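Local coordinates for uncharacterized egV family protein COG1307 (Ruminococcus gnavus, PDB 3JR7) that probably binds fatty acids or related lipids, although its biological role is unknown, at residues 77-82 with 187-192; 176-181 with 207-212; 180-185 with 288-293; 251-256 with 278-283. All blocks are in the same frame, centred on the assembly; numbering follows the deposited sequence.

Contact 1 of 4, residues 77-82 with 187-192; sequences CAKTSC and RKNGRL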
# COMPACT_ATOMS: atom_id res chain seq x y z
N CYS A 77 15.19 16.06 -0.03
CA CYS A 77 14.26 14.98 -0.19
C CYS A 77 13.91 14.27 1.14
O CYS A 77 14.78 14.05 1.99
CB CYS A 77 14.97 14.03 -1.14
SG CYS A 77 13.96 12.76 -1.60
N ALA A 78 12.64 13.95 1.37
CA ALA A 78 12.24 13.23 2.59
C ALA A 78 12.91 11.83 2.65
O ALA A 78 13.24 11.26 1.63
CB ALA A 78 10.73 13.10 2.68
N LYS A 79 13.12 11.33 3.86
CA LYS A 79 13.67 9.97 4.09
C LYS A 79 12.66 9.28 4.97
O LYS A 79 11.89 9.94 5.66
CB LYS A 79 15.02 10.00 4.82
CG LYS A 79 16.18 10.63 4.05
CD LYS A 79 16.38 10.05 2.63
CE LYS A 79 16.76 11.17 1.64
NZ LYS A 79 17.15 10.70 0.25
N THR A 80 12.65 7.95 4.93
CA THR A 80 11.67 7.18 5.70
C THR A 80 12.37 6.00 6.38
O THR A 80 13.50 5.63 6.01
CB THR A 80 10.49 6.74 4.81
OG1 THR A 80 10.95 5.99 3.67
CG2 THR A 80 9.69 7.99 4.32
N SER A 81 11.72 5.41 7.38
CA SER A 81 12.30 4.22 8.02
C SER A 81 11.21 3.21 8.30
O SER A 81 10.12 3.58 8.70
CB SER A 81 13.04 4.57 9.34
OG SER A 81 12.23 5.38 10.18
N CYS A 82 11.53 1.93 8.14
CA CYS A 82 10.54 0.87 8.41
C CYS A 82 10.35 0.69 9.93
O CYS A 82 11.14 1.19 10.72
CB CYS A 82 10.98 -0.41 7.72
SG CYS A 82 12.52 -1.11 8.45
N ARG A 187 12.71 8.21 -6.90
CA ARG A 187 13.97 8.09 -7.64
C ARG A 187 15.14 8.29 -6.70
O ARG A 187 16.03 7.44 -6.62
CB ARG A 187 14.00 9.11 -8.79
CG ARG A 187 15.39 9.30 -9.44
CD ARG A 187 15.80 8.12 -10.29
NE ARG A 187 14.89 7.94 -11.43
CZ ARG A 187 14.87 6.89 -12.25
NH1 ARG A 187 15.72 5.88 -12.11
NH2 ARG A 187 13.98 6.86 -13.24
N LYS A 188 15.10 9.37 -5.94
CA LYS A 188 16.21 9.76 -5.09
C LYS A 188 16.40 8.79 -3.92
O LYS A 188 17.53 8.58 -3.45
CB LYS A 188 16.03 11.23 -4.61
CG LYS A 188 16.24 12.32 -5.75
CD LYS A 188 15.29 12.15 -7.01
CE LYS A 188 15.63 13.00 -8.27
NZ LYS A 188 14.73 12.67 -9.46
N ASN A 189 15.33 8.17 -3.44
CA ASN A 189 15.49 7.15 -2.37
C ASN A 189 15.74 5.73 -2.88
O ASN A 189 15.70 4.77 -2.10
CB ASN A 189 14.30 7.21 -1.38
CG ASN A 189 14.27 8.48 -0.57
OD1 ASN A 189 14.96 9.42 -0.89
ND2 ASN A 189 13.47 8.52 0.45
N GLY A 190 16.01 5.58 -4.17
CA GLY A 190 16.54 4.31 -4.71
C GLY A 190 15.46 3.26 -4.98
O GLY A 190 15.76 2.06 -5.05
N ARG A 191 14.22 3.70 -5.13
CA ARG A 191 13.08 2.80 -5.41
C ARG A 191 12.72 2.62 -6.89
O ARG A 191 11.78 1.93 -7.21
CB ARG A 191 11.85 3.30 -4.64
CG ARG A 191 11.76 2.77 -3.22
CD ARG A 191 12.88 3.19 -2.30
NE ARG A 191 12.73 2.56 -1.01
CZ ARG A 191 13.41 2.90 0.08
NH1 ARG A 191 14.26 3.93 0.09
NH2 ARG A 191 13.21 2.21 1.20
N LEU A 192 13.48 3.25 -7.78
CA LEU A 192 13.16 3.21 -9.21
C LEU A 192 14.35 2.64 -9.99
O LEU A 192 14.55 2.94 -11.17
CB LEU A 192 12.81 4.61 -9.72
CG LEU A 192 11.57 5.30 -9.20
CD1 LEU A 192 11.28 6.55 -10.06
CD2 LEU A 192 10.37 4.32 -9.28
O HOH W 1 13.95 3.74 3.74
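Asn189 meets Ala78 and Lys79 with both ends of its amide, just where a Schellman motif closes helix 184-188. Gly190, with positive phi, is the C-prime residue: its N returns to Arg187 O, and Arg191 N to Leu186 O. With CG anti to its carbonyl carbon (chi1 -68°), Asn189 sends its amide from this helix end toward the start of strand 79-81. Its ND2 donates to Ala78 O over 3.0 Å, and an N-H...O angle of 164° with the acceptor nearly in the amide plane marks a well-aimed bond. ND2 also bonds Tyr288 OH, so this nitrogen has two partners. On the other end, Lys79 NZ reaches OD1 at 2.8 Å but approaches from above the carbonyl plane, 41° out of it. The lysine chain gets there by bending at chi2 and chi3, which carries the ammonium back toward the helix end. Cys77 fills in beside the amide, its SG 3.6 Å from Asn189 OD1 and 4.0 Å from Lys188 CB, while the Lys188 ammonium turns off to Asp184. Farther along, where Thr80 and Arg191 line the pocket holding a polyether, one water receives Arg191 NH2 (3.1 Å) and donates to Thr80 O (3.0 Å).

Contact 2 of 4, residues 176-181 with 207-212; sequences TYFVLE and PIMGST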
# COMPACT_ATOMS: atom_id res chain seq x y z
N THR A 176 -0.69 -3.48 -9.25
CA THR A 176 -0.67 -2.09 -8.81
C THR A 176 -0.19 -1.20 -9.95
O THR A 176 0.72 -1.57 -10.73
CB THR A 176 0.32 -1.92 -7.63
OG1 THR A 176 -0.04 -2.84 -6.61
CG2 THR A 176 0.33 -0.46 -7.03
N TYR A 177 -0.78 -0.02 -10.02
CA TYR A 177 -0.47 0.97 -11.07
C TYR A 177 -0.48 2.34 -10.45
O TYR A 177 -1.25 2.58 -9.51
CB TYR A 177 -1.56 0.92 -12.14
CG TYR A 177 -1.82 -0.45 -12.68
CD1 TYR A 177 -1.24 -0.87 -13.86
CD2 TYR A 177 -2.66 -1.34 -12.00
CE1 TYR A 177 -1.47 -2.15 -14.34
CE2 TYR A 177 -2.91 -2.57 -12.47
CZ TYR A 177 -2.32 -2.98 -13.65
OH TYR A 177 -2.56 -4.25 -14.13
N PHE A 178 0.34 3.24 -10.95
CA PHE A 178 0.30 4.61 -10.48
C PHE A 178 0.79 5.61 -11.49
O PHE A 178 1.58 5.27 -12.39
CB PHE A 178 1.02 4.78 -9.15
CG PHE A 178 2.49 4.48 -9.16
CD1 PHE A 178 3.43 5.49 -9.16
CD2 PHE A 178 2.94 3.18 -9.00
CE1 PHE A 178 4.79 5.21 -9.04
CE2 PHE A 178 4.31 2.88 -8.90
CZ PHE A 178 5.22 3.87 -8.94
N VAL A 179 0.31 6.82 -11.33
CA VAL A 179 0.78 8.00 -12.05
C VAL A 179 0.95 9.13 -11.02
O VAL A 179 0.04 9.44 -10.22
CB VAL A 179 -0.21 8.47 -13.15
CG1 VAL A 179 0.31 9.72 -13.84
CG2 VAL A 179 -0.44 7.38 -14.19
N LEU A 180 2.14 9.72 -11.02
CA LEU A 180 2.47 10.80 -10.12
C LEU A 180 2.76 12.07 -10.90
O LEU A 180 3.09 12.00 -12.07
CB LEU A 180 3.73 10.46 -9.33
CG LEU A 180 3.71 9.11 -8.61
CD1 LEU A 180 4.95 8.97 -7.73
CD2 LEU A 180 2.41 8.93 -7.84
N GLU A 181 2.65 13.22 -10.23
CA GLU A 181 3.21 14.47 -10.75
C GLU A 181 4.69 14.50 -10.48
O GLU A 181 5.44 15.12 -11.25
CB GLU A 181 2.55 15.69 -10.08
CG GLU A 181 1.06 15.80 -10.31
CD GLU A 181 0.67 16.27 -11.74
OE1 GLU A 181 1.55 16.46 -12.61
OE2 GLU A 181 -0.54 16.46 -11.99
N PRO A 207 4.91 9.28 -16.91
CA PRO A 207 4.97 7.83 -16.90
C PRO A 207 3.76 7.18 -16.20
O PRO A 207 3.32 7.65 -15.15
CB PRO A 207 6.25 7.51 -16.12
CG PRO A 207 7.03 8.75 -16.12
CD PRO A 207 6.06 9.88 -16.20
N ILE A 208 3.25 6.11 -16.77
CA ILE A 208 2.33 5.25 -16.08
C ILE A 208 3.20 4.14 -15.48
O ILE A 208 3.87 3.40 -16.22
CB ILE A 208 1.27 4.63 -16.98
CG1 ILE A 208 0.29 5.69 -17.54
CG2 ILE A 208 0.49 3.58 -16.16
CD1 ILE A 208 0.90 6.64 -18.57
N MSE A 209 3.23 4.05 -14.16
CA MSE A 209 4.12 3.11 -13.51
C MSE A 209 3.27 1.97 -12.95
O MSE A 209 2.06 2.08 -12.85
CB MSE A 209 4.89 3.74 -12.37
CG MSE A 209 5.61 5.01 -12.69
SE MSE A 209 7.13 4.67 -13.83
CE MSE A 209 8.23 3.65 -12.68
N GLY A 210 3.94 0.89 -12.55
CA GLY A 210 3.27 -0.25 -11.98
C GLY A 210 4.20 -1.21 -11.24
O GLY A 210 5.43 -1.08 -11.29
N SER A 211 3.60 -2.15 -10.54
CA SER A 211 4.31 -3.27 -9.94
C SER A 211 4.74 -4.28 -10.98
O SER A 211 4.09 -4.42 -12.01
CB SER A 211 3.40 -4.03 -8.97
OG SER A 211 2.21 -4.48 -9.60
N THR A 212 5.78 -5.04 -10.63
CA THR A 212 6.12 -6.27 -11.27
C THR A 212 5.64 -7.34 -10.35
O THR A 212 5.41 -7.06 -9.17
CB THR A 212 7.68 -6.43 -11.45
OG1 THR A 212 8.35 -6.48 -10.18
CG2 THR A 212 8.23 -5.27 -12.28
O HOH W 2 1.26 -3.72 -12.62
O HOH W 3 4.25 9.09 -12.90
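Phe178 lays one face of its ring against the CB of Met209, a selenomethionine here, in a CH-pi contact: CB stands 3.5 Å from the ring centroid and 14° off the normal. The ring can lie over its cross-strand neighbour because CG sits between the backbone N and the carbonyl carbon (chi1 62°). Met209 CG adds a contact at 3.7 Å from Phe178 CE1. Beneath this CH-pi contact the two residues form an antiparallel hydrogen-bonded pair, Phe178 N to Met209 O at 2.8 Å and Met209 N to Phe178 O at 2.7 Å. Without the ring, as with an alanine here, Met209 CB would probably lose its aromatic cover and a gap would open beside the bound polyether, which lies about 4 Å from this side chain. Next along, Tyr177 pairs with Gly210 at a CA-CA separation of only 4.0 Å, and Ser211 finishes the register: its N donates to Thr176 O (2.9 Å), while its OG accepts from Thr176 N (3.1 Å). Strand 176-179 lies between strand 205-211 and strand 294-297; helix 226-240 packs against Tyr177 and Val179, and Ile217 of strand 217-224 touches both Phe178 and Met209.

Contact 3 of 4, residues 180-185 with 288-293; sequences LENLDT and YANDGG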
# COMPACT_ATOMS: atom_id res chain seq x y z
N LEU A 180 2.14 9.72 -11.02
CA LEU A 180 2.47 10.80 -10.12
C LEU A 180 2.76 12.07 -10.90
O LEU A 180 3.09 12.00 -12.07
CB LEU A 180 3.73 10.46 -9.33
CG LEU A 180 3.71 9.11 -8.61
CD1 LEU A 180 4.95 8.97 -7.73
CD2 LEU A 180 2.41 8.93 -7.84
N GLU A 181 2.65 13.22 -10.23
CA GLU A 181 3.21 14.47 -10.75
C GLU A 181 4.69 14.50 -10.48
O GLU A 181 5.44 15.12 -11.25
CB GLU A 181 2.55 15.69 -10.08
CG GLU A 181 1.06 15.80 -10.31
CD GLU A 181 0.67 16.27 -11.74
OE1 GLU A 181 1.55 16.46 -12.61
OE2 GLU A 181 -0.54 16.46 -11.99
N ASN A 182 5.13 13.89 -9.38
CA ASN A 182 6.51 14.04 -8.93
C ASN A 182 7.16 12.70 -8.47
O ASN A 182 6.92 12.25 -7.36
CB ASN A 182 6.52 15.06 -7.80
CG ASN A 182 7.90 15.32 -7.25
OD1 ASN A 182 8.90 14.86 -7.82
ND2 ASN A 182 7.98 16.09 -6.14
N LEU A 183 8.00 12.13 -9.34
CA LEU A 183 8.67 10.84 -9.10
C LEU A 183 9.97 10.96 -8.34
O LEU A 183 10.63 9.95 -8.05
CB LEU A 183 8.96 10.12 -10.42
CG LEU A 183 7.79 9.46 -11.12
CD1 LEU A 183 8.17 9.23 -12.55
CD2 LEU A 183 7.46 8.14 -10.50
N ASP A 184 10.37 12.19 -8.03
CA ASP A 184 11.70 12.41 -7.50
C ASP A 184 11.98 11.73 -6.15
O ASP A 184 13.12 11.32 -5.90
CB ASP A 184 12.01 13.90 -7.35
CG ASP A 184 12.12 14.64 -8.70
OD1 ASP A 184 12.04 14.03 -9.81
OD2 ASP A 184 12.25 15.86 -8.62
N THR A 185 10.99 11.65 -5.27
CA THR A 185 11.22 11.03 -3.95
C THR A 185 11.50 9.52 -4.13
O THR A 185 12.47 8.99 -3.56
CB THR A 185 10.06 11.28 -2.98
OG1 THR A 185 9.74 12.69 -3.03
CG2 THR A 185 10.45 10.89 -1.52
N TYR A 288 5.97 9.36 -0.85
CA TYR A 288 6.45 8.81 -2.13
C TYR A 288 5.55 9.14 -3.32
O TYR A 288 6.04 9.25 -4.45
CB TYR A 288 6.71 7.30 -1.98
CG TYR A 288 7.95 7.06 -1.12
CD1 TYR A 288 9.23 7.23 -1.65
CD2 TYR A 288 7.85 6.79 0.22
CE1 TYR A 288 10.35 7.04 -0.91
CE2 TYR A 288 9.02 6.61 1.02
CZ TYR A 288 10.25 6.74 0.44
OH TYR A 288 11.43 6.61 1.16
N ALA A 289 4.25 9.32 -3.11
CA ALA A 289 3.36 9.64 -4.24
C ALA A 289 3.42 11.12 -4.61
O ALA A 289 3.28 11.52 -5.78
CB ALA A 289 1.92 9.23 -3.92
N ASN A 290 3.53 11.94 -3.58
CA ASN A 290 3.59 13.39 -3.67
C ASN A 290 2.26 13.98 -4.09
O ASN A 290 1.30 13.27 -4.51
CB ASN A 290 4.74 13.86 -4.59
CG ASN A 290 6.10 13.78 -3.91
OD1 ASN A 290 7.04 13.15 -4.42
ND2 ASN A 290 6.21 14.45 -2.78
N ASP A 291 2.18 15.30 -3.90
CA ASP A 291 0.96 16.04 -4.19
C ASP A 291 0.51 15.69 -5.60
O ASP A 291 1.31 15.74 -6.53
CB ASP A 291 1.29 17.55 -4.15
CG ASP A 291 0.06 18.44 -4.21
OD1 ASP A 291 -1.11 17.98 -4.09
OD2 ASP A 291 0.32 19.65 -4.28
N GLY A 292 -0.75 15.32 -5.76
CA GLY A 292 -1.28 15.02 -7.08
C GLY A 292 -1.16 13.58 -7.58
O GLY A 292 -1.60 13.28 -8.69
N GLY A 293 -0.59 12.68 -6.79
CA GLY A 293 -0.46 11.30 -7.21
C GLY A 293 -1.71 10.44 -7.08
O GLY A 293 -2.58 10.67 -6.20
O HOH W 4 2.77 13.51 -7.47
O HOH W 5 8.09 10.34 -5.86
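Asn182 and Asn290 stack their side-chain amides, the planes 13° apart and Asn182 CG 4.1 Å from Asn290 CG. Beside them the Tyr288 ring takes Thr185 CG2 obliquely, 3.9 Å from its CD1, the two side chains crossing at about a right angle. Asn182 reaches its stacking place with CG anti to the backbone N (chi1 -180°), and there its OD1 also accepts from Asp184 N at 3.1 Å, a capping bond at the start of helix 184-188. Were a leucine to stand in for Asn182, Asp184 N would probably be left without its capping acceptor and the Asn290 amide without its stacking mate. Leu180 pushes in from the other end, CD2 lying 4.0 Å from Ala289 CB and 3.8 Å from Gly293 CA. The second segment leaves helix 283-289 through a type II turn, Asn290 to Gly293, with Gly292 at the positive-phi corner where glycine is favoured. Glu181 N donates to a water at 2.8 Å that in turn donates to Ala289 O (2.7 Å) and Asp291 O. Apolar packing and stacked amides join the segments, and waters bridge their backbones twice, the second between Asn182 O and Tyr288 O with fewer protons than acceptors in reach.

Contact 4 of 4, residues 251-256 with 278-283; sequences IAHCNC and IVDTSG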
# COMPACT_ATOMS: atom_id res chain seq x y z
N ILE A 251 -8.55 2.88 -5.00
CA ILE A 251 -7.84 4.05 -5.49
C ILE A 251 -7.38 4.93 -4.32
O ILE A 251 -8.17 5.32 -3.49
CB ILE A 251 -8.73 4.89 -6.43
CG1 ILE A 251 -9.18 4.08 -7.63
CG2 ILE A 251 -7.98 6.13 -6.92
CD1 ILE A 251 -10.42 4.63 -8.29
N ALA A 252 -6.09 5.22 -4.25
CA ALA A 252 -5.61 6.19 -3.30
C ALA A 252 -5.14 7.40 -4.06
O ALA A 252 -4.56 7.28 -5.16
CB ALA A 252 -4.47 5.61 -2.46
N HIS A 253 -5.38 8.58 -3.49
CA HIS A 253 -4.99 9.84 -4.11
C HIS A 253 -4.35 10.72 -3.06
O HIS A 253 -4.66 10.61 -1.87
CB HIS A 253 -6.20 10.55 -4.73
CG HIS A 253 -7.09 11.19 -3.71
ND1 HIS A 253 -8.10 10.51 -3.07
CD2 HIS A 253 -7.08 12.43 -3.19
CE1 HIS A 253 -8.70 11.33 -2.22
NE2 HIS A 253 -8.09 12.49 -2.26
N CYS A 254 -3.39 11.52 -3.51
CA CYS A 254 -2.73 12.48 -2.64
C CYS A 254 -3.20 13.89 -3.00
O CYS A 254 -2.66 14.49 -3.92
CB CYS A 254 -1.22 12.40 -2.81
SG CYS A 254 -0.35 13.48 -1.65
N ASN A 255 -4.20 14.39 -2.26
CA ASN A 255 -4.71 15.77 -2.41
C ASN A 255 -5.27 16.03 -3.83
O ASN A 255 -5.04 17.09 -4.42
CB ASN A 255 -3.59 16.76 -2.10
CG ASN A 255 -4.09 18.21 -1.98
OD1 ASN A 255 -5.16 18.47 -1.44
ND2 ASN A 255 -3.30 19.15 -2.50
N CYS A 256 -5.99 15.05 -4.38
CA CYS A 256 -6.61 15.19 -5.71
C CYS A 256 -7.83 14.28 -5.84
O CYS A 256 -7.89 13.32 -6.65
CB CYS A 256 -5.57 15.00 -6.83
SG CYS A 256 -4.70 13.39 -6.79
N ILE A 278 -12.27 4.82 -2.69
CA ILE A 278 -11.22 5.82 -2.79
C ILE A 278 -10.78 6.24 -1.41
O ILE A 278 -11.63 6.43 -0.51
CB ILE A 278 -11.76 7.09 -3.55
CG1 ILE A 278 -12.12 6.75 -5.01
CG2 ILE A 278 -10.76 8.19 -3.51
CD1 ILE A 278 -12.80 7.92 -5.78
N VAL A 279 -9.48 6.39 -1.20
CA VAL A 279 -8.92 6.85 0.08
C VAL A 279 -7.85 7.88 -0.12
O VAL A 279 -7.19 7.91 -1.18
CB VAL A 279 -8.27 5.73 0.91
CG1 VAL A 279 -9.29 4.89 1.45
CG2 VAL A 279 -7.19 4.94 0.08
N ASP A 280 -7.65 8.69 0.92
CA ASP A 280 -6.54 9.61 0.99
C ASP A 280 -5.30 8.84 1.31
O ASP A 280 -5.34 7.91 2.12
CB ASP A 280 -6.75 10.67 2.08
CG ASP A 280 -7.90 11.61 1.74
OD1 ASP A 280 -7.72 12.45 0.87
OD2 ASP A 280 -9.00 11.42 2.28
N THR A 281 -4.20 9.23 0.70
CA THR A 281 -2.93 8.56 0.95
C THR A 281 -2.45 8.69 2.42
O THR A 281 -2.59 9.74 3.06
CB THR A 281 -1.83 9.09 0.05
OG1 THR A 281 -1.88 10.51 0.04
CG2 THR A 281 -1.96 8.56 -1.37
N SER A 282 -1.86 7.62 2.93
CA SER A 282 -1.22 7.60 4.26
C SER A 282 0.03 8.49 4.25
O SER A 282 0.42 9.00 3.21
CB SER A 282 -0.77 6.18 4.58
OG SER A 282 0.35 5.83 3.70
N GLY A 283 0.67 8.67 5.40
CA GLY A 283 1.92 9.43 5.49
C GLY A 283 2.99 8.91 4.54
O GLY A 283 3.59 9.67 3.76
O HOH W 6 -5.40 12.75 -0.11
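His253 O is approached by several groups of the neighbouring strand end. Thr281 N donates to it over 3.0 Å, tilted 33° from the carbonyl plane, and Asp280 CA offers a longer C-H...O contact. Thr281 OG1 lies between its backbone N and carbonyl carbon, which brings it near the same oxygen, but that bond is weak and unsettled, and its stronger partner is Thr286 OG1. Toward the strand bodies the parallel register continues: Val279 N bonds Ile251 O at 2.8 Å and His253 N bonds Val279 O at 3.0 Å, both donors close to the line of the carbonyl bond. Ala252 CA and Ile278 CA add C-H...O contacts to these same acceptors.

The side chains sort onto two faces. On one, the His253 ring has Asp280 CA over a face and Ile278 CG2 at its edge, 3.6 Å from ND1. His253 and Asp280 run side by side with ring and carboxylate planes 60° apart, and although NE2 comes within 3.2 Å of Asp280 OD1, the poor angle excludes a hydrogen bond. Ile251 CB packs on Ile278 CG1 at 4.1 Å on this face, while on the other Ala252 CB meets Val279 CG2 at 3.8 Å.

The pair belongs to a beta-alpha-beta unit. Its connecting helix 257-270 packs on the face of His253 and Ile278 through Ala260, whereas Val141 of helix 141-155 lies against Ala252 and Val279. Strand 248-253 continues the sheet on its other side with strand 294-297, and strand 275-280 is an edge strand of this sheet within the chain.

Contacts 2 and 4 are buried strand pairings in one mixed sheet, antiparallel in the first and parallel in the second, and both rest mainly on direct backbone bonds. Contact 3 is also buried but joins loops and helix ends, so stacked amides and water replace regular pairing. Contact 1 lies at the surface and depends on polar side chains. Helix 184-188 serves contacts 1 and 3, which Tyr288 OH joins through its bond to Thr80 OG1. Contacts 2 and 3 share Leu180 and Glu181, and Leu183 packs on Phe178 and Met209. Gly292 and Gly293 meet the Cys254 backbone, linking contact 3 to contact 4. Contacts 1, 2 and 3 all contribute to the polyether pocket.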